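Local atomic coordinates of purine nucleoside phosphorylase (Schistosoma mansoni, PDB entry 5TBU), a protein that catalyses the phosphorolysis of purine nucleosides such as inosine and guanosine, releasing the free purine base and ribose 1-phosphate. Residues Ile31-Gly36 and Leu114-Ala119; Leu100-Met105 and Val227-His232; Glu191-Phe196 and Gly215-Gly220; Leu242-Ser247 and Glu260-Val265. One frame throughout, in Å; residues are numbered along the deposited sequence. Where two conformers were deposited one is given.

How the contacts relate
Contacts 1, 3 and 4 each reach the bound hypoxanthine, contact 1 through A119, and contact 2 belongs to the helices packed on the sheet. Strand 112-121 is the common element: in contact 1 it pairs with 31-32, N117 O lies 2.8 Å from L242 N and A119 O 3.0 Å from A244 N of contact 4, and A119 CB comes within 3.2 Å of V219 O of contact 3. Contacts 3 and 4, with centres about 15 Å apart, meet where V218 CG1 packs on I243 CD1. Contact 2, its centre about 28 Å from that of contact 4, reaches the sheet through V227, which packs on I115. N245 grips the base, with E203 as a further partner.

Contact 1 (Ile31-Gly36 and Leu114-Ala119); sequences IICGSG and LITNLA. With HPA (hypoxanthine), chain B.
I32 is held through both its N and its O by the neighbouring strand: its N donates to L114 O at 2.9 Å, and its O receives the N-H of T116 at 3.0 Å. Both bonds are nearly straight at the acceptor, and between them the CA-H groups of I31 and I115 turn onto the same two oxygens, L114 O and I32 O. The strands run parallel. Side chains therefore fall in matched pairs, I31 with L114 on one face and I32 with I115 on the other, where I32 CB and I115 CG2 stand 4.4 Å apart.

Beyond I32 the regular pairing stops and a side chain takes over. T116 has its OG1 tucked between the backbone N and the carbonyl carbon (chi1 62°), which aims the hydroxyl at the departing chain; G34 N donates to OG1 at 3.2 Å, and C33 CA lies against the same oxygen. Two residues further along the strand, L118 reaches the loop with a single methyl, CD2, near S35 O.

The next shell packs on both faces. F277 and I281 of helix 259-283 pack on the face of I31 and L114, while E226 touches both I32 and I115 on the other. N117 is tied to S241 and T223 through its amide. A119 ends the segment with its carbonyl carbon 3.5 Å from hypoxanthine N3. One strand gives way to a glycine-containing loop at its C-terminal end while its parallel neighbour runs on to the purine, in keeping with the alpha/beta fold of the nucleoside phosphorylase superfamily.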
loop_
_atom_site.group_PDB
_atom_site.type_symbol
_atom_site.label_atom_id
_atom_site.label_comp_id
_atom_site.label_asym_id
_atom_site.label_seq_id
_atom_site.Cartn_x
_atom_site.Cartn_y
_atom_site.Cartn_z
ATOM N N ILE A 31 23.636 -2.067 16.000
ATOM C CA ILE A 31 24.119 -1.679 14.679
ATOM C C ILE A 31 23.471 -2.567 13.627
ATOM O O ILE A 31 23.420 -3.791 13.785
ATOM C CB ILE A 31 25.654 -1.771 14.580
ATOM C CG1 ILE A 31 26.316 -0.922 15.666
ATOM C CG2 ILE A 31 26.121 -1.315 13.214
ATOM C CD1 ILE A 31 27.795 -1.161 15.797
ATOM N N ILE A 32 22.976 -1.951 12.554
ATOM C CA ILE A 32 22.476 -2.660 11.380
ATOM C C ILE A 32 23.106 -2.021 10.150
ATOM O O ILE A 32 22.862 -0.843 9.864
ATOM C CB ILE A 32 20.943 -2.620 11.283
ATOM C CG1 ILE A 32 20.313 -3.289 12.505
ATOM C CG2 ILE A 32 20.481 -3.299 10.002
ATOM C CD1 ILE A 32 18.801 -3.262 12.503
ATOM N N CYS A 33 23.904 -2.794 9.420
ATOM C CA CYS A 33 24.669 -2.293 8.288
ATOM C C CYS A 33 24.087 -2.795 6.972
ATOM O O CYS A 33 23.594 -3.923 6.880
ATOM C CB CYS A 33 26.139 -2.710 8.392
ATOM S SG CYS A 33 26.990 -2.073 9.849
ATOM N N GLY A 34 24.155 -1.944 5.952
ATOM C CA GLY A 34 23.695 -2.319 4.633
ATOM C C GLY A 34 24.650 -3.274 3.939
ATOM O O GLY A 34 25.762 -3.546 4.396
ATOM N N SER A 35 24.191 -3.793 2.802
ATOM C CA SER A 35 24.987 -4.745 2.038
ATOM C C SER A 35 26.287 -4.099 1.576
ATOM O O SER A 35 26.286 -3.004 1.007
ATOM C CB SER A 35 24.193 -5.256 0.837
ATOM O OG SER A 35 23.010 -5.917 1.251
ATOM N N GLY A 36 27.400 -4.786 1.827
ATOM C CA GLY A 36 28.706 -4.267 1.493
ATOM C C GLY A 36 29.244 -3.234 2.458
ATOM O O GLY A 36 30.363 -2.746 2.252
ATOM N N LEU A 114 22.194 2.305 15.436
ATOM C CA LEU A 114 22.857 2.950 14.309
ATOM C C LEU A 114 22.616 2.125 13.052
ATOM O O LEU A 114 22.877 0.917 13.042
ATOM C CB LEU A 114 24.360 3.097 14.567
ATOM C CG LEU A 114 24.782 3.720 15.902
ATOM C CD1 LEU A 114 26.297 3.680 16.067
ATOM C CD2 LEU A 114 24.264 5.146 16.026
ATOM N N ILE A 115 22.125 2.774 11.994
ATOM C CA ILE A 115 21.701 2.085 10.780
ATOM C C ILE A 115 22.331 2.754 9.564
ATOM O O ILE A 115 22.394 3.986 9.483
ATOM C CB ILE A 115 20.162 2.070 10.645
ATOM C CG1 ILE A 115 19.511 1.563 11.935
ATOM C CG2 ILE A 115 19.736 1.199 9.476
ATOM C CD1 ILE A 115 17.996 1.600 11.915
ATOM N N THR A 116 22.803 1.935 8.621
ATOM C CA THR A 116 23.264 2.394 7.318
ATOM C C THR A 116 22.529 1.625 6.229
ATOM O O THR A 116 22.072 0.499 6.445
ATOM C CB THR A 116 24.783 2.207 7.134
ATOM O OG1 THR A 116 25.114 0.814 7.213
ATOM C CG2 THR A 116 25.552 2.966 8.196
ATOM N N ASN A 117 22.420 2.238 5.052
ATOM C CA ASN A 117 21.770 1.578 3.927
ATOM C C ASN A 117 22.261 2.196 2.626
ATOM O O ASN A 117 22.878 3.264 2.611
ATOM C CB ASN A 117 20.240 1.666 4.027
ATOM C CG ASN A 117 19.732 3.098 4.070
ATOM O OD1 ASN A 117 19.349 3.600 5.128
ATOM N ND2 ASN A 117 19.718 3.760 2.919
ATOM N N LEU A 118 21.980 1.495 1.530
ATOM C CA LEU A 118 22.173 2.005 0.181
ATOM C C LEU A 118 20.837 2.509 -0.351
ATOM O O LEU A 118 19.786 1.930 -0.058
ATOM C CB LEU A 118 22.730 0.923 -0.749
ATOM C CG LEU A 118 24.215 0.534 -0.700
ATOM C CD1 LEU A 118 25.092 1.755 -0.920
ATOM C CD2 LEU A 118 24.589 -0.183 0.590
ATOM N N ALA A 119 20.876 3.585 -1.133
ATOM C CA ALA A 119 19.645 4.180 -1.634
ATOM C C ALA A 119 19.956 5.041 -2.851
ATOM O O ALA A 119 21.116 5.264 -3.204
ATOM C CB ALA A 119 18.945 4.995 -0.544
HETATM N N1 HPA B . 19.892 3.082 -6.301
HETATM C C2 HPA B . 20.358 2.354 -5.224
HETATM N N3 HPA B . 19.480 1.872 -4.275
HETATM C C4 HPA B . 18.150 2.110 -4.392
HETATM C C5 HPA B . 17.664 2.840 -5.469
HETATM C C6 HPA B . 18.541 3.329 -6.428
HETATM O O6 HPA B . 18.133 4.042 -7.342
HETATM N N7 HPA B . 16.323 2.922 -5.331
HETATM C C8 HPA B . 15.978 2.261 -4.202
HETATM N N9 HPA B . 17.096 1.765 -3.626
#

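Contact 2 (Leu100-Met105 and Val227-His232); sequences LPIRVM and VIIACH. With DMS (dimethyl sulfoxide), chain D.
I102 and I229 each carry CG2 anti to the backbone N, and the two methyls meet between the helices at 3.7 Å. The side chains cross at about a right angle, I229 CG2 also resting on I102 CB, while I102 CG2 continues to the backbone N of A230. R103 sets off beside its own backbone N and runs extended from CG to NE, passing I229 CG2 with its CG at 4.0 Å before the guanidinium reaches the level of H232. This is helix-on-helix packing in the alpha/beta fold: 95-108 and 224-232 run side by side at -33°, their axes 9.4 Å apart, and V227 and A230 rest on V237 of the central sheet.

Above the apolar patch a water joins the polar ends. It lies in the plane of both flat groups, accepts from R103 NE at 2.9 Å, donates to I229 O and sits 2.6 Å from H232 ND1. The guanidinium and imidazole planes are 40° apart, and R103 NH2 and H232 ND1 are 3.5 Å apart. R103 NH1 donates to A7 O and, at 2.9 Å, to the oxygen of a dimethyl sulfoxide probably from the crystallisation liquor, which lies at the guanidinium edge.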
loop_
_atom_site.group_PDB
_atom_site.type_symbol
_atom_site.label_atom_id
_atom_site.label_comp_id
_atom_site.label_asym_id
_atom_site.label_seq_id
_atom_site.Cartn_x
_atom_site.Cartn_y
_atom_site.Cartn_z
ATOM N N LEU A 100 10.980 -8.693 15.792
ATOM C CA LEU A 100 11.528 -9.478 16.899
ATOM C C LEU A 100 12.999 -9.199 17.189
ATOM O O LEU A 100 13.342 -9.022 18.368
ATOM C CB LEU A 100 11.288 -10.973 16.635
ATOM C CG LEU A 100 11.669 -11.928 17.775
ATOM C CD1 LEU A 100 10.629 -13.031 17.950
ATOM C CD2 LEU A 100 13.048 -12.535 17.556
ATOM N N PRO A 101 13.910 -9.154 16.204
ATOM C CA PRO A 101 15.320 -8.880 16.545
ATOM C C PRO A 101 15.544 -7.524 17.199
ATOM O O PRO A 101 16.396 -7.407 18.088
ATOM C CB PRO A 101 16.033 -8.979 15.188
ATOM C CG PRO A 101 15.149 -9.846 14.359
ATOM C CD PRO A 101 13.759 -9.479 14.774
ATOM N N ILE A 102 14.808 -6.492 16.782
ATOM C CA ILE A 102 14.969 -5.179 17.403
ATOM C C ILE A 102 14.436 -5.194 18.831
ATOM O O ILE A 102 15.036 -4.605 19.738
ATOM C CB ILE A 102 14.285 -4.094 16.551
ATOM C CG1 ILE A 102 14.983 -3.962 15.196
ATOM C CG2 ILE A 102 14.300 -2.757 17.275
ATOM C CD1 ILE A 102 14.134 -4.394 14.026
ATOM N N ARG A 103 13.308 -5.869 19.059
ATOM C CA ARG A 103 12.772 -5.954 20.412
ATOM C C ARG A 103 13.636 -6.844 21.298
ATOM O O ARG A 103 13.694 -6.631 22.516
ATOM C CB ARG A 103 11.325 -6.442 20.369
ATOM C CG ARG A 103 10.390 -5.397 19.781
ATOM C CD ARG A 103 8.955 -5.876 19.660
ATOM N NE ARG A 103 8.074 -4.777 19.278
ATOM C CZ ARG A 103 6.809 -4.920 18.898
ATOM N NH1 ARG A 103 6.263 -6.128 18.843
ATOM N NH2 ARG A 103 6.091 -3.855 18.568
ATOM N N VAL A 104 14.323 -7.828 20.713
ATOM C CA VAL A 104 15.316 -8.577 21.478
ATOM C C VAL A 104 16.495 -7.677 21.832
ATOM O O VAL A 104 17.028 -7.744 22.947
ATOM C CB VAL A 104 15.760 -9.835 20.707
ATOM C CG1 VAL A 104 16.985 -10.460 21.360
ATOM C CG2 VAL A 104 14.628 -10.846 20.655
ATOM N N MET A 105 16.910 -6.813 20.897
ATOM C CA MET A 105 17.922 -5.806 21.210
ATOM C C MET A 105 17.499 -4.952 22.395
ATOM O O MET A 105 18.311 -4.649 23.277
ATOM C CB MET A 105 18.180 -4.911 19.996
ATOM C CG MET A 105 19.113 -5.477 18.946
ATOM S SD MET A 105 19.428 -4.248 17.659
ATOM C CE MET A 105 20.621 -5.111 16.642
ATOM N N VAL A 227 13.363 1.529 12.135
ATOM C CA VAL A 227 13.275 2.789 12.872
ATOM C C VAL A 227 11.972 2.862 13.658
ATOM O O VAL A 227 11.948 3.318 14.808
ATOM C CB VAL A 227 13.419 3.981 11.907
ATOM C CG1 VAL A 227 13.146 5.292 12.633
ATOM C CG2 VAL A 227 14.802 3.994 11.278
ATOM N N ILE A 228 10.871 2.414 13.052
ATOM C CA ILE A 228 9.573 2.491 13.714
ATOM C C ILE A 228 9.522 1.555 14.917
ATOM O O ILE A 228 9.022 1.925 15.985
ATOM C CB ILE A 228 8.445 2.196 12.707
ATOM C CG1 ILE A 228 8.326 3.340 11.697
ATOM C CG2 ILE A 228 7.127 1.975 13.426
ATOM C CD1 ILE A 228 7.246 3.135 10.659
ATOM N N ILE A 229 10.043 0.333 14.772
ATOM C CA ILE A 229 10.069 -0.598 15.899
ATOM C C ILE A 229 10.958 -0.061 17.016
ATOM O O ILE A 229 10.633 -0.186 18.204
ATOM C CB ILE A 229 10.525 -1.994 15.435
ATOM C CG1 ILE A 229 9.544 -2.571 14.409
ATOM C CG2 ILE A 229 10.677 -2.935 16.630
ATOM C CD1 ILE A 229 8.129 -2.771 14.942
ATOM N N ALA A 230 12.090 0.548 16.655
ATOM C CA ALA A 230 12.986 1.113 17.660
ATOM C C ALA A 230 12.346 2.310 18.356
ATOM O O ALA A 230 12.364 2.407 19.588
ATOM C CB ALA A 230 14.315 1.508 17.015
ATOM N N CYS A 231 11.773 3.233 17.578
ATOM C CA CYS A 231 11.091 4.382 18.166
ATOM C C CYS A 231 9.902 3.951 19.018
ATOM O O CYS A 231 9.576 4.616 20.009
ATOM C CB CYS A 231 10.638 5.342 17.064
ATOM S SG CYS A 231 9.783 6.819 17.648
ATOM N N HIS A 232 9.252 2.840 18.654
ATOM C CA HIS A 232 8.111 2.349 19.422
ATOM C C HIS A 232 8.515 2.003 20.852
ATOM O O HIS A 232 7.795 2.330 21.803
ATOM C CB HIS A 232 7.496 1.138 18.714
ATOM C CG HIS A 232 6.312 0.545 19.420
ATOM N ND1 HIS A 232 6.366 -0.671 20.065
ATOM C CD2 HIS A 232 5.040 0.989 19.559
ATOM C CE1 HIS A 232 5.181 -0.945 20.583
ATOM N NE2 HIS A 232 4.358 0.045 20.290
HETATM S S DMS D . 4.138 -5.402 15.577
HETATM O O DMS D . 4.016 -5.951 16.964
HETATM C C1 DMS D . 5.354 -6.375 14.650
HETATM C C2 DMS D . 2.657 -5.841 14.624
HETATM O O HOH W 1 8.567 -1.930 19.579
#

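Contact 3 (Glu191-Phe196 and Gly215-Gly220); sequences EGVYAF and GCDVVG. With HPA (hypoxanthine), chain B.
V193 and D217 meet where two parallel strands of a beta-alpha-beta unit come together, 189-196 and 218-220, with helix 205-213 making the crossover. The aspartate side chain crosses that of V193 at a slant and folds back on the first strand: D217 OD2 takes the N-H of V193 at 2.8 Å through its anti lone pair, while OD1 is bound by N123. In return V193 O accepts two donors, D217 N at 3.1 Å and V218 N at 3.0 Å, so side chain and backbone of D217 together close the end of the pairing. From there the parallel bonding is regular, A195 N giving to V218 O and G220 N to A195 O.

Side chains alternate across the sheet. On one face A195 CB touches C216 SG at 3.7 Å and packs against V219. On the other face, beside V218 and F196, the Y194 ring stands with CG anti to the backbone N (chi1 179°) and stretches along the neighbouring strand past V218 CG1 to G220. Hypoxanthine lies near this end, its C8 being 3.5 Å from V219 O. F196 meets the same glycine differently, with G220 O in the plane of its ring at the edge. Y194 OH is held by S222 N and sits 3.0 Å from G220 C and 3.1 Å from G220 CA.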
loop_
_atom_site.group_PDB
_atom_site.type_symbol
_atom_site.label_atom_id
_atom_site.label_comp_id
_atom_site.label_asym_id
_atom_site.label_seq_id
_atom_site.Cartn_x
_atom_site.Cartn_y
_atom_site.Cartn_z
ATOM N N GLU A 191 21.732 16.272 4.581
ATOM C CA GLU A 191 20.550 15.876 5.330
ATOM C C GLU A 191 19.374 15.789 4.367
ATOM O O GLU A 191 19.343 16.482 3.345
ATOM C CB GLU A 191 20.238 16.867 6.458
ATOM C CG GLU A 191 19.735 18.218 5.975
ATOM C CD GLU A 191 19.491 19.193 7.110
ATOM O OE1 GLU A 191 20.342 19.271 8.023
ATOM O OE2 GLU A 191 18.446 19.881 7.090
ATOM N N GLY A 192 18.411 14.927 4.677
ATOM C CA GLY A 192 17.292 14.778 3.763
ATOM C C GLY A 192 16.209 13.879 4.312
ATOM O O GLY A 192 16.362 13.234 5.354
ATOM N N VAL A 193 15.099 13.848 3.576
ATOM C CA VAL A 193 13.930 13.045 3.909
ATOM C C VAL A 193 13.991 11.751 3.110
ATOM O O VAL A 193 14.219 11.771 1.894
ATOM C CB VAL A 193 12.629 13.813 3.619
ATOM C CG1 VAL A 193 11.416 12.955 3.937
ATOM C CG2 VAL A 193 12.594 15.113 4.411
ATOM N N TYR A 194 13.777 10.630 3.790
ATOM C CA TYR A 194 13.921 9.302 3.209
ATOM C C TYR A 194 12.550 8.740 2.854
ATOM O O TYR A 194 11.673 8.650 3.716
ATOM C CB TYR A 194 14.642 8.385 4.199
ATOM C CG TYR A 194 14.847 6.957 3.749
ATOM C CD1 TYR A 194 13.867 5.992 3.960
ATOM C CD2 TYR A 194 16.034 6.565 3.146
ATOM C CE1 TYR A 194 14.055 4.683 3.563
ATOM C CE2 TYR A 194 16.233 5.257 2.749
ATOM C CZ TYR A 194 15.240 4.320 2.961
ATOM O OH TYR A 194 15.428 3.015 2.572
ATOM N N ALA A 195 12.367 8.358 1.594
ATOM C CA ALA A 195 11.126 7.737 1.149
ATOM C C ALA A 195 11.281 6.222 1.139
ATOM O O ALA A 195 12.284 5.694 0.652
ATOM C CB ALA A 195 10.727 8.236 -0.241
ATOM N N PHE A 196 10.284 5.528 1.685
ATOM C CA PHE A 196 10.299 4.072 1.785
ATOM C C PHE A 196 9.532 3.489 0.602
ATOM O O PHE A 196 8.298 3.541 0.567
ATOM C CB PHE A 196 9.696 3.611 3.111
ATOM C CG PHE A 196 9.767 2.120 3.336
ATOM C CD1 PHE A 196 10.674 1.335 2.639
ATOM C CD2 PHE A 196 8.922 1.505 4.247
ATOM C CE1 PHE A 196 10.734 -0.032 2.845
ATOM C CE2 PHE A 196 8.978 0.139 4.456
ATOM C CZ PHE A 196 9.886 -0.630 3.755
ATOM N N GLY A 215 8.613 16.021 -2.388
ATOM C CA GLY A 215 9.565 16.487 -1.401
ATOM C C GLY A 215 10.511 15.437 -0.867
ATOM O O GLY A 215 11.127 15.658 0.181
ATOM N N CYS A 216 10.648 14.302 -1.550
ATOM C CA CYS A 216 11.547 13.251 -1.098
ATOM C C CYS A 216 12.961 13.539 -1.584
ATOM O O CYS A 216 13.167 13.890 -2.750
ATOM C CB CYS A 216 11.071 11.888 -1.605
ATOM S SG CYS A 216 9.354 11.495 -1.176
ATOM N N ASP A 217 13.934 13.412 -0.684
ATOM C CA ASP A 217 15.321 13.612 -1.075
ATOM C C ASP A 217 16.002 12.297 -1.431
ATOM O O ASP A 217 16.823 12.251 -2.354
ATOM C CB ASP A 217 16.090 14.313 0.051
ATOM C CG ASP A 217 15.497 15.665 0.415
ATOM O OD1 ASP A 217 15.334 16.516 -0.487
ATOM O OD2 ASP A 217 15.183 15.875 1.607
ATOM N N VAL A 218 15.667 11.226 -0.711
ATOM C CA VAL A 218 16.267 9.910 -0.889
ATOM C C VAL A 218 15.147 8.874 -0.914
ATOM O O VAL A 218 14.094 9.061 -0.299
ATOM C CB VAL A 218 17.282 9.597 0.238
ATOM C CG1 VAL A 218 18.100 8.371 -0.096
ATOM C CG2 VAL A 218 18.194 10.787 0.494
ATOM N N VAL A 219 15.372 7.778 -1.642
ATOM C CA VAL A 219 14.424 6.667 -1.696
ATOM C C VAL A 219 15.197 5.359 -1.567
ATOM O O VAL A 219 16.235 5.178 -2.211
ATOM C CB VAL A 219 13.582 6.686 -2.990
ATOM C CG1 VAL A 219 14.474 6.701 -4.226
ATOM C CG2 VAL A 219 12.627 5.497 -3.024
ATOM N N GLY A 220 14.701 4.455 -0.720
ATOM C CA GLY A 220 15.327 3.169 -0.502
ATOM C C GLY A 220 14.286 2.140 -0.111
ATOM O O GLY A 220 13.097 2.445 -0.008
HETATM N N1 HPA B . 19.892 3.082 -6.301
HETATM C C2 HPA B . 20.358 2.354 -5.224
HETATM N N3 HPA B . 19.480 1.872 -4.275
HETATM C C4 HPA B . 18.150 2.110 -4.392
HETATM C C5 HPA B . 17.664 2.840 -5.469
HETATM C C6 HPA B . 18.541 3.329 -6.428
HETATM O O6 HPA B . 18.133 4.042 -7.342
HETATM N N7 HPA B . 16.323 2.922 -5.331
HETATM C C8 HPA B . 15.978 2.261 -4.202
HETATM N N9 HPA B . 17.096 1.765 -3.626
#

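Contact 4 (Leu242-Ser247 and Glu260-Val265); sequences LIANNS and EKVLAV. With HPA (hypoxanthine), chain B.
This is a strand-to-helix packing contact at the purine site: the end of strand 236-246 lies against the start of helix 259-283, the short segments running at 139° with axes 8.0 Å apart. No hydrogen bond joins them, and the contact is made by methyl groups packing on each other and the strand backbone. A244 points its CB into the helix, 4.0 Å from V262 CG1, and one turn along V265 lies over A244 and the residues before it, CG2 lying 3.6 Å from A244 O and CG1 near I243 O. L242 adds its CD2 beside V265.

Base recognition sits beside this apolar packing. N245 has CG between its backbone N and carbonyl carbon (chi1 58°), which swings the amide onto the hypoxanthine: N1 donates to N245 OD1 at 2.6 Å, almost straight at 165°, and N245 ND2 donates to O6 at 3.2 Å. That ND2 has a second partner in D250, which should fix the flip of the amide. V262 CG2 and A244 CB close on C2 of the ring, at 3.6 Å and 3.8 Å. The paired use of N1-H and O6 implies a site that reads the 6-oxopurine edge, consistent with an inosine-guanosine phosphorylase.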
loop_
_atom_site.group_PDB
_atom_site.type_symbol
_atom_site.label_atom_id
_atom_site.label_comp_id
_atom_site.label_asym_id
_atom_site.label_seq_id
_atom_site.Cartn_x
_atom_site.Cartn_y
_atom_site.Cartn_z
ATOM N N LEU A 242 23.792 5.889 1.996
ATOM C CA LEU A 242 24.832 6.088 0.996
ATOM C C LEU A 242 24.176 6.149 -0.378
ATOM O O LEU A 242 23.506 5.197 -0.792
ATOM C CB LEU A 242 25.868 4.968 1.053
ATOM C CG LEU A 242 26.903 4.955 -0.071
ATOM C CD1 LEU A 242 27.646 6.279 -0.142
ATOM C CD2 LEU A 242 27.872 3.806 0.130
ATOM N N ILE A 243 24.365 7.264 -1.077
ATOM C CA ILE A 243 23.744 7.466 -2.382
ATOM C C ILE A 243 24.553 6.721 -3.437
ATOM O O ILE A 243 25.721 7.041 -3.681
ATOM C CB ILE A 243 23.643 8.960 -2.721
ATOM C CG1 ILE A 243 22.945 9.719 -1.593
ATOM C CG2 ILE A 243 22.901 9.152 -4.037
ATOM C CD1 ILE A 243 21.553 9.219 -1.297
ATOM N N ALA A 244 23.930 5.726 -4.067
ATOM C CA ALA A 244 24.573 4.984 -5.143
ATOM C C ALA A 244 24.416 5.659 -6.498
ATOM O O ALA A 244 25.273 5.484 -7.371
ATOM C CB ALA A 244 24.012 3.561 -5.211
ATOM N N ASN A 245 23.351 6.435 -6.685
ATOM C CA ASN A 245 23.058 7.083 -7.955
ATOM C C ASN A 245 21.914 8.058 -7.739
ATOM O O ASN A 245 21.168 7.957 -6.760
ATOM C CB ASN A 245 22.688 6.063 -9.035
ATOM C CG ASN A 245 21.494 5.214 -8.641
ATOM O OD1 ASN A 245 21.614 4.300 -7.825
ATOM N ND2 ASN A 245 20.333 5.516 -9.215
ATOM N N ASN A 246 21.780 8.999 -8.669
ATOM C CA ASN A 246 20.662 9.934 -8.691
ATOM C C ASN A 246 19.726 9.500 -9.813
ATOM O O ASN A 246 20.049 9.669 -10.995
ATOM C CB ASN A 246 21.144 11.368 -8.895
ATOM C CG ASN A 246 20.043 12.387 -8.673
ATOM O OD1 ASN A 246 19.112 12.497 -9.471
ATOM N ND2 ASN A 246 20.146 13.141 -7.584
ATOM N N SER A 247 18.570 8.944 -9.443
ATOM C CA SER A 247 17.651 8.421 -10.448
ATOM C C SER A 247 16.985 9.523 -11.262
ATOM O O SER A 247 16.468 9.243 -12.349
ATOM C CB SER A 247 16.591 7.534 -9.788
ATOM O OG SER A 247 15.933 8.213 -8.734
ATOM N N GLU A 260 24.774 -4.301 -9.476
ATOM C CA GLU A 260 26.227 -4.353 -9.616
ATOM C C GLU A 260 26.843 -2.968 -9.455
ATOM O O GLU A 260 27.874 -2.817 -8.791
ATOM C CB GLU A 260 26.611 -4.964 -10.965
ATOM C CG GLU A 260 26.314 -6.458 -11.101
ATOM C CD GLU A 260 24.827 -6.762 -11.179
ATOM O OE1 GLU A 260 24.263 -7.259 -10.180
ATOM O OE2 GLU A 260 24.221 -6.488 -12.238
ATOM N N LYS A 261 26.226 -1.943 -10.052
ATOM C CA LYS A 261 26.719 -0.583 -9.863
ATOM C C LYS A 261 26.553 -0.134 -8.416
ATOM O O LYS A 261 27.392 0.610 -7.892
ATOM C CB LYS A 261 25.995 0.388 -10.794
ATOM C CG LYS A 261 26.179 0.138 -12.281
ATOM C CD LYS A 261 25.603 1.307 -13.070
ATOM C CE LYS A 261 25.019 0.868 -14.399
ATOM N NZ LYS A 261 24.319 1.995 -15.075
ATOM N N VAL A 262 25.476 -0.568 -7.759
ATOM C CA VAL A 262 25.219 -0.147 -6.386
ATOM C C VAL A 262 26.288 -0.700 -5.449
ATOM O O VAL A 262 26.835 0.024 -4.611
ATOM C CB VAL A 262 23.807 -0.575 -5.950
ATOM C CG1 VAL A 262 23.597 -0.298 -4.470
ATOM C CG2 VAL A 262 22.757 0.145 -6.786
ATOM N N LEU A 263 26.608 -1.991 -5.585
ATOM C CA LEU A 263 27.620 -2.590 -4.722
ATOM C C LEU A 263 29.003 -2.010 -4.986
ATOM O O LEU A 263 29.825 -1.937 -4.066
ATOM C CB LEU A 263 27.639 -4.108 -4.899
ATOM C CG LEU A 263 26.414 -4.870 -4.384
ATOM C CD1 LEU A 263 26.563 -6.366 -4.627
ATOM C CD2 LEU A 263 26.182 -4.584 -2.908
ATOM N N ALA A 264 29.280 -1.594 -6.225
ATOM C CA ALA A 264 30.563 -0.966 -6.520
ATOM C C ALA A 264 30.711 0.358 -5.781
ATOM O O ALA A 264 31.808 0.708 -5.332
ATOM C CB ALA A 264 30.718 -0.760 -8.026
ATOM N N VAL A 265 29.616 1.110 -5.649
ATOM C CA VAL A 265 29.659 2.344 -4.870
ATOM C C VAL A 265 29.867 2.032 -3.393
ATOM O O VAL A 265 30.600 2.740 -2.692
ATOM C CB VAL A 265 28.379 3.169 -5.105
ATOM C CG1 VAL A 265 28.363 4.398 -4.207
ATOM C CG2 VAL A 265 28.272 3.573 -6.567
HETATM N N1 HPA B . 19.892 3.082 -6.301
HETATM C C2 HPA B . 20.358 2.354 -5.224
HETATM N N3 HPA B . 19.480 1.872 -4.275
HETATM C C4 HPA B . 18.150 2.110 -4.392
HETATM C C5 HPA B . 17.664 2.840 -5.469
HETATM C C6 HPA B . 18.541 3.329 -6.428
HETATM O O6 HPA B . 18.133 4.042 -7.342
HETATM N N7 HPA B . 16.323 2.922 -5.331
HETATM C C8 HPA B . 15.978 2.261 -4.202
HETATM N N9 HPA B . 17.096 1.765 -3.626
#